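D-3-phosphoglycerate dehydrogenase oxidoreductase protein (Ralstonia solanacearum, PDB 3GG9) probably catalyses the NAD-dependent oxidation of D-3-phosphoglycerate, as do related D-2-hydroxyacid dehydrogenases. Local coordinates at residues Ala6-Tyr11 / Lys30-Thr35; Val61-Leu66 / Cys94-Val99; Leu163-Tyr168 / Met184-Trp189. One frame throughout, in Å; residues are numbered along the deposited sequence. Where two conformers were deposited one is given.

Contact 1. Residues Ala6-Tyr11 / Lys30-Thr35; sequences AVLDDY and KVFNNT
Two neighbouring parallel strands of the five-stranded sheet, 4-7 and the outermost 28-31, meet here and run on into loops that stay joined. Val7 is bonded to 30-35 through both its N and its O: N donates to Lys30 O at 2.9 Å and O accepts from Phe32 N with an N-H...O angle of 173°. Val7 and Val31 lie side by side on their shared face, CG2 to CG2. Just past the strands, Phe32 CD1 lies alongside Leu8 CD2 at 3.8 Å, and Ala6 CB, on the face shared with Lys30, sits at the ring edge by CE1. Asp10 N donates to Phe32 O, while Asn33 ND2 returns a bond of 2.9 Å to Asp10 O. Thr35 OG1, set beside its own backbone N (chi1 -59°), donates to Asp9 OD1 from above the carboxylate plane (44° out of it), and Tyr11 OH lies 2.6 Å from the same OG1. Asp9 OD2 is bonded to Thr59, and both oxygens of Asp10 accept backbone amides, of Ala14 and Val15. Tyr11 also packs edge-to-face with Trp138 of the second subunit. The sheet's strand order, 2-1-3-4-5, is the flavodoxin-like arrangement of this family's non-nucleotide domain.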
# COMPACT_ATOMS: atom_id res chain seq x y z
N ALA A 6 -4.71 -33.88 8.82
CA ALA A 6 -3.60 -33.11 8.29
C ALA A 6 -4.10 -31.84 7.61
O ALA A 6 -5.11 -31.85 6.90
CB ALA A 6 -2.77 -33.92 7.34
N VAL A 7 -3.37 -30.74 7.85
CA VAL A 7 -3.58 -29.48 7.18
C VAL A 7 -2.34 -29.24 6.31
O VAL A 7 -1.21 -29.24 6.81
CB VAL A 7 -3.69 -28.28 8.16
CG1 VAL A 7 -4.03 -27.01 7.39
CG2 VAL A 7 -4.72 -28.54 9.28
N LEU A 8 -2.56 -29.01 5.02
CA LEU A 8 -1.47 -28.86 4.07
C LEU A 8 -1.13 -27.39 3.79
O LEU A 8 -1.99 -26.52 3.96
CB LEU A 8 -1.89 -29.52 2.76
CG LEU A 8 -2.09 -31.05 2.77
CD1 LEU A 8 -2.34 -31.52 1.36
CD2 LEU A 8 -0.85 -31.74 3.35
N ASP A 9 0.11 -27.13 3.37
CA ASP A 9 0.53 -25.87 2.72
C ASP A 9 0.41 -24.59 3.56
O ASP A 9 0.05 -23.55 3.03
CB ASP A 9 -0.21 -25.66 1.39
CG ASP A 9 -0.23 -26.89 0.52
OD1 ASP A 9 0.84 -27.46 0.26
OD2 ASP A 9 -1.34 -27.28 0.09
N ASP A 10 0.71 -24.68 4.84
CA ASP A 10 0.59 -23.52 5.75
C ASP A 10 1.97 -22.91 6.00
O ASP A 10 2.61 -23.19 7.02
CB ASP A 10 -0.09 -23.95 7.05
CG ASP A 10 -0.20 -22.82 8.08
OD1 ASP A 10 -0.14 -21.62 7.71
OD2 ASP A 10 -0.35 -23.15 9.27
N TYR A 11 2.41 -22.05 5.07
CA TYR A 11 3.82 -21.64 4.97
C TYR A 11 4.32 -20.92 6.21
O TYR A 11 5.45 -21.13 6.62
CB TYR A 11 4.10 -20.82 3.68
CG TYR A 11 3.58 -21.50 2.44
CD1 TYR A 11 4.29 -22.52 1.83
CD2 TYR A 11 2.36 -21.12 1.88
CE1 TYR A 11 3.81 -23.15 0.71
CE2 TYR A 11 1.86 -21.74 0.75
CZ TYR A 11 2.60 -22.76 0.17
OH TYR A 11 2.11 -23.41 -0.94
N LYS A 30 -1.75 -32.66 12.31
CA LYS A 30 -0.43 -32.29 11.83
C LYS A 30 -0.60 -31.18 10.79
O LYS A 30 -1.37 -31.31 9.85
CB LYS A 30 0.28 -33.51 11.21
CG LYS A 30 1.72 -33.23 10.74
CD LYS A 30 2.59 -32.73 11.89
CE LYS A 30 3.72 -31.83 11.41
NZ LYS A 30 4.89 -32.59 10.92
N VAL A 31 0.12 -30.08 10.99
CA VAL A 31 0.09 -28.99 10.02
C VAL A 31 1.43 -29.00 9.30
O VAL A 31 2.48 -28.98 9.94
CB VAL A 31 -0.12 -27.62 10.69
CG1 VAL A 31 -0.19 -26.52 9.63
CG2 VAL A 31 -1.38 -27.60 11.59
N PHE A 32 1.40 -29.05 7.98
CA PHE A 32 2.64 -28.97 7.20
C PHE A 32 2.86 -27.53 6.77
O PHE A 32 1.90 -26.80 6.50
CB PHE A 32 2.57 -29.92 6.00
CG PHE A 32 2.51 -31.36 6.39
CD1 PHE A 32 1.29 -32.02 6.49
CD2 PHE A 32 3.68 -32.06 6.71
CE1 PHE A 32 1.23 -33.36 6.89
CE2 PHE A 32 3.64 -33.40 7.10
CZ PHE A 32 2.41 -34.05 7.19
N ASN A 33 4.13 -27.13 6.73
CA ASN A 33 4.52 -25.75 6.44
C ASN A 33 5.18 -25.55 5.07
O ASN A 33 5.69 -24.47 4.76
CB ASN A 33 5.41 -25.18 7.56
CG ASN A 33 4.79 -25.34 8.93
OD1 ASN A 33 5.45 -25.77 9.87
ND2 ASN A 33 3.52 -24.98 9.06
N ASN A 34 5.21 -26.61 4.27
CA ASN A 34 5.66 -26.49 2.90
C ASN A 34 4.83 -27.36 1.99
O ASN A 34 4.00 -28.14 2.45
CB ASN A 34 7.16 -26.77 2.76
CG ASN A 34 7.58 -28.11 3.35
OD1 ASN A 34 6.88 -29.11 3.21
ND2 ASN A 34 8.74 -28.13 4.00
N THR A 35 5.06 -27.22 0.69
CA THR A 35 4.25 -27.89 -0.32
C THR A 35 5.08 -28.98 -0.95
O THR A 35 6.26 -28.79 -1.21
CB THR A 35 3.77 -26.89 -1.40
OG1 THR A 35 3.02 -25.85 -0.77
CG2 THR A 35 2.87 -27.56 -2.44
O HOH W 1 1.60 -29.44 2.59

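Contact 2. Residues Val61-Leu66 / Cys94-Val99; sequences VTRQLL and CTDKGV
The nearest CA atoms, of Leu66 and Cys94, are 7.3 Å apart, so helix 63-66 and the end of helix 91-97 meet through side chains. Thr62 OG1 accepts from Leu65 N as N-cap of helix 63-66, and Gly98, with positive phi, ends helix 91-97 in a Schellman motif that includes the bond from Val99 N to Cys94 O. These helices belong to the alpha/beta domain built on the five-stranded parallel sheet, and Cys94 also touches Ile75 of its strand 74-77. The buried part of the contact is Leu66 CD1 against Cys94 SG, 3.8 Å apart. Nearer the surface, Lys97 lays its CE 3.5 Å from Leu66 O, its chain bent at chi2 (-82°), and its NZ forms a salt bridge with Asp67. That acid probably offsets the repulsion between Lys97 NZ and Arg63 NH2, which are 4.3 Å apart. Arg63 reaches Asp96 with its CG anti to the backbone N and a bend at chi3 (-74°). The salt bridge is end-on: NH1 and NH2 both grip Asp96 OD2, at 2.8 and 2.9 Å, NH2 on its anti lone pair, with that oxygen in the guanidinium plane and the carboxylate turned 47° from it.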
# COMPACT_ATOMS: atom_id res chain seq x y z
N VAL A 61 -6.16 -32.30 -5.76
CA VAL A 61 -6.45 -33.68 -5.39
C VAL A 61 -6.91 -34.43 -6.64
O VAL A 61 -8.01 -34.21 -7.16
CB VAL A 61 -7.47 -33.75 -4.23
CG1 VAL A 61 -7.98 -35.18 -4.01
CG2 VAL A 61 -6.82 -33.23 -2.94
N THR A 62 -6.02 -35.29 -7.12
CA THR A 62 -6.23 -36.08 -8.33
C THR A 62 -6.71 -37.50 -7.99
O THR A 62 -6.54 -37.97 -6.86
CB THR A 62 -4.91 -36.20 -9.12
OG1 THR A 62 -3.94 -36.91 -8.34
CG2 THR A 62 -4.33 -34.81 -9.48
N ARG A 63 -7.30 -38.19 -8.98
CA ARG A 63 -7.62 -39.62 -8.88
C ARG A 63 -6.38 -40.45 -8.53
O ARG A 63 -6.47 -41.37 -7.71
CB ARG A 63 -8.25 -40.15 -10.19
CG ARG A 63 -8.81 -41.58 -10.08
CD ARG A 63 -9.55 -42.04 -11.35
NE ARG A 63 -10.87 -41.41 -11.51
CZ ARG A 63 -12.00 -41.87 -10.98
NH1 ARG A 63 -13.14 -41.21 -11.20
NH2 ARG A 63 -12.02 -42.96 -10.22
N GLN A 64 -5.24 -40.10 -9.13
CA GLN A 64 -3.99 -40.82 -8.90
C GLN A 64 -3.50 -40.68 -7.45
O GLN A 64 -2.84 -41.59 -6.92
CB GLN A 64 -2.90 -40.43 -9.91
CG GLN A 64 -3.18 -39.17 -10.75
CD GLN A 64 -4.17 -39.41 -11.89
OE1 GLN A 64 -5.12 -38.65 -12.07
NE2 GLN A 64 -3.94 -40.47 -12.66
N LEU A 65 -3.83 -39.56 -6.82
CA LEU A 65 -3.53 -39.37 -5.41
C LEU A 65 -4.48 -40.21 -4.57
O LEU A 65 -4.04 -40.93 -3.68
CB LEU A 65 -3.60 -37.89 -5.03
CG LEU A 65 -3.33 -37.58 -3.55
CD1 LEU A 65 -1.87 -37.88 -3.17
CD2 LEU A 65 -3.73 -36.13 -3.25
N LEU A 66 -5.78 -40.13 -4.87
CA LEU A 66 -6.80 -40.88 -4.13
C LEU A 66 -6.60 -42.40 -4.18
O LEU A 66 -6.93 -43.10 -3.22
CB LEU A 66 -8.20 -40.49 -4.60
CG LEU A 66 -8.57 -39.03 -4.33
CD1 LEU A 66 -9.71 -38.59 -5.22
CD2 LEU A 66 -8.89 -38.77 -2.85
N CYS A 94 -13.43 -38.67 -5.93
CA CYS A 94 -13.74 -38.66 -4.50
C CYS A 94 -15.00 -39.47 -4.22
O CYS A 94 -15.02 -40.31 -3.32
CB CYS A 94 -13.91 -37.23 -3.97
SG CYS A 94 -12.36 -36.32 -3.79
N THR A 95 -16.04 -39.20 -5.00
CA THR A 95 -17.31 -39.91 -4.91
C THR A 95 -17.14 -41.42 -5.13
O THR A 95 -17.76 -42.21 -4.42
CB THR A 95 -18.34 -39.31 -5.89
OG1 THR A 95 -18.52 -37.92 -5.60
CG2 THR A 95 -19.68 -40.01 -5.77
N ASP A 96 -16.25 -41.80 -6.06
CA ASP A 96 -15.89 -43.20 -6.33
C ASP A 96 -15.26 -43.91 -5.12
O ASP A 96 -15.53 -45.10 -4.89
CB ASP A 96 -14.92 -43.30 -7.52
CG ASP A 96 -15.60 -43.09 -8.86
OD1 ASP A 96 -16.86 -43.07 -8.91
OD2 ASP A 96 -14.88 -42.94 -9.88
N LYS A 97 -14.44 -43.18 -4.37
CA LYS A 97 -13.78 -43.74 -3.19
C LYS A 97 -14.65 -43.60 -1.94
O LYS A 97 -14.28 -44.08 -0.87
CB LYS A 97 -12.42 -43.08 -2.95
CG LYS A 97 -11.44 -43.14 -4.13
CD LYS A 97 -10.69 -44.47 -4.20
CE LYS A 97 -9.54 -44.39 -5.20
NZ LYS A 97 -9.98 -44.08 -6.59
N GLY A 98 -15.80 -42.94 -2.06
CA GLY A 98 -16.62 -42.63 -0.90
C GLY A 98 -15.92 -41.65 0.04
O GLY A 98 -16.06 -41.76 1.26
N VAL A 99 -15.15 -40.73 -0.53
CA VAL A 99 -14.50 -39.64 0.21
C VAL A 99 -15.39 -38.41 0.10
O VAL A 99 -15.64 -37.92 -1.01
CB VAL A 99 -13.09 -39.34 -0.37
CG1 VAL A 99 -12.49 -38.06 0.25
CG2 VAL A 99 -12.17 -40.52 -0.12

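Contact 3. Residues Leu163-Tyr168 / Met184-Trp189; sequences LGIFGY and MNVLVW
Ile165 and Val188 lie in the tightly packed part of this strand pair: Ile165 CB stands 4.1 Å from Val188 CG2 on the buried face that also carries Leu163 and Val186. There Ile165 CG1 leans across to Val186 CG1, and Val188 CG1 meets Tyr168 CB at 3.7 Å, the two side chains crossing at about a right angle. Tyr168 takes this place with its CG anti to the backbone N (chi1 -164°), while its OH bonds to Asp201. Helix 170-181 covers the same face, with Val175 on Ile165 and Ala176 on Tyr168. Five backbone bonds fix the parallel register, the shortest from Ile165 N to Leu187 O at 2.7 Å, and the axes cross at only -21°. Strand 162-166, helix 170-181 and strand 185-189 form the beta-alpha-beta crossover of a Rossmann-type NAD-binding domain. Gly167, whose N donates to Trp189 O, opens a sequence pattern consistent with the dinucleotide-binding glycine-rich loop. The opposite face, covered by helix 209-215, reaches solvent in places: Leu187 and Trp189 are both partly exposed. Trp189 turns the edge of its six-membered ring to the face of Phe166 in an offset edge-to-face pair, planes at 70° and CE3 3.6 Å from Phe166 CE2. At the start of strand 185-189, Asn185 is exposed and its ND2 bonds to Thr162, whereas Met184 CE tucks against Leu163 CB at 3.8 Å.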
# COMPACT_ATOMS: atom_id res chain seq x y z
N LEU A 163 -10.22 4.42 -12.94
CA LEU A 163 -10.14 3.03 -12.49
C LEU A 163 -11.03 2.13 -13.35
O LEU A 163 -12.26 2.27 -13.34
CB LEU A 163 -10.57 2.94 -11.02
CG LEU A 163 -10.64 1.54 -10.39
CD1 LEU A 163 -9.26 0.85 -10.37
CD2 LEU A 163 -11.28 1.56 -8.98
N GLY A 164 -10.40 1.22 -14.10
CA GLY A 164 -11.12 0.17 -14.81
C GLY A 164 -11.31 -1.09 -13.95
O GLY A 164 -10.35 -1.61 -13.36
N ILE A 165 -12.55 -1.53 -13.83
CA ILE A 165 -12.87 -2.77 -13.12
C ILE A 165 -13.37 -3.79 -14.12
O ILE A 165 -14.47 -3.65 -14.68
CB ILE A 165 -13.89 -2.53 -11.96
CG1 ILE A 165 -13.34 -1.52 -10.93
CG2 ILE A 165 -14.32 -3.84 -11.32
CD1 ILE A 165 -12.02 -1.95 -10.25
N PHE A 166 -12.55 -4.81 -14.37
CA PHE A 166 -12.93 -5.94 -15.22
C PHE A 166 -13.51 -7.10 -14.38
O PHE A 166 -12.77 -7.94 -13.86
CB PHE A 166 -11.69 -6.39 -16.04
CG PHE A 166 -12.00 -7.28 -17.23
CD1 PHE A 166 -11.02 -7.51 -18.20
CD2 PHE A 166 -13.26 -7.87 -17.42
CE1 PHE A 166 -11.27 -8.34 -19.31
CE2 PHE A 166 -13.53 -8.70 -18.52
CZ PHE A 166 -12.52 -8.93 -19.47
N GLY A 167 -14.85 -7.14 -14.27
CA GLY A 167 -15.56 -8.16 -13.48
C GLY A 167 -16.18 -7.52 -12.26
O GLY A 167 -15.49 -6.87 -11.46
N TYR A 168 -17.47 -7.68 -12.10
CA TYR A 168 -18.17 -6.99 -11.03
C TYR A 168 -18.92 -7.98 -10.13
O TYR A 168 -20.12 -7.87 -9.89
CB TYR A 168 -19.06 -5.90 -11.64
CG TYR A 168 -19.56 -4.84 -10.68
CD1 TYR A 168 -18.73 -3.80 -10.22
CD2 TYR A 168 -20.88 -4.86 -10.24
CE1 TYR A 168 -19.20 -2.83 -9.33
CE2 TYR A 168 -21.36 -3.90 -9.34
CZ TYR A 168 -20.52 -2.90 -8.91
OH TYR A 168 -21.03 -1.96 -8.03
N MET A 184 -11.82 8.62 -7.81
CA MET A 184 -11.43 8.12 -9.13
C MET A 184 -12.65 8.10 -10.07
O MET A 184 -13.80 8.11 -9.61
CB MET A 184 -10.79 6.72 -9.03
CG MET A 184 -9.54 6.62 -8.14
SD MET A 184 -8.68 5.04 -8.29
CE MET A 184 -7.77 5.28 -9.83
N ASN A 185 -12.39 8.13 -11.37
CA ASN A 185 -13.40 7.89 -12.41
C ASN A 185 -13.54 6.38 -12.64
O ASN A 185 -12.69 5.75 -13.27
CB ASN A 185 -13.00 8.63 -13.71
CG ASN A 185 -14.06 8.53 -14.81
OD1 ASN A 185 -15.25 8.69 -14.56
ND2 ASN A 185 -13.61 8.29 -16.05
N VAL A 186 -14.59 5.78 -12.08
CA VAL A 186 -14.72 4.32 -12.13
C VAL A 186 -15.55 3.83 -13.33
O VAL A 186 -16.73 4.24 -13.52
CB VAL A 186 -15.26 3.73 -10.79
CG1 VAL A 186 -15.25 2.20 -10.84
CG2 VAL A 186 -14.44 4.23 -9.59
N LEU A 187 -14.92 2.98 -14.13
CA LEU A 187 -15.56 2.28 -15.26
C LEU A 187 -15.51 0.78 -15.08
O LEU A 187 -14.45 0.20 -14.79
CB LEU A 187 -14.87 2.64 -16.59
CG LEU A 187 -14.79 4.08 -17.08
CD1 LEU A 187 -13.89 4.16 -18.31
CD2 LEU A 187 -16.17 4.64 -17.40
N VAL A 188 -16.65 0.13 -15.31
CA VAL A 188 -16.79 -1.31 -15.14
C VAL A 188 -17.03 -1.98 -16.50
O VAL A 188 -17.67 -1.40 -17.37
CB VAL A 188 -17.94 -1.64 -14.13
CG1 VAL A 188 -18.11 -3.14 -13.97
CG2 VAL A 188 -17.63 -1.01 -12.76
N TRP A 189 -16.46 -3.17 -16.69
CA TRP A 189 -16.80 -4.02 -17.83
C TRP A 189 -16.89 -5.49 -17.37
O TRP A 189 -16.34 -5.85 -16.35
CB TRP A 189 -15.80 -3.83 -18.98
CG TRP A 189 -16.42 -4.24 -20.31
CD1 TRP A 189 -17.30 -3.52 -21.06
CD2 TRP A 189 -16.25 -5.49 -20.98
NE1 TRP A 189 -17.68 -4.23 -22.17
CE2 TRP A 189 -17.04 -5.45 -22.15
CE3 TRP A 189 -15.49 -6.63 -20.72
CZ2 TRP A 189 -17.10 -6.51 -23.05
CZ3 TRP A 189 -15.55 -7.70 -21.61
CH2 TRP A 189 -16.35 -7.62 -22.76

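How the contacts relate
The three contacts follow one another along the chain, each closing before the next opens. Contacts 1 and 2 belong to the same alpha/beta domain: the first pairs two strands at one margin of its five-stranded parallel sheet, the second joins helices 63-66 and 91-97 that pack by it. Their centres are 20 Å apart and their nearest atoms about 6 Å, so they do not touch. Contact 3 pairs two strands of the separate seven-stranded sheet, its centre 37 and 41 Å from the centres of contacts 1 and 2, across the chain's centre from both. This separation reflects the two-domain build of the family, in which the nucleotide-binding domain faces a second domain across a cleft.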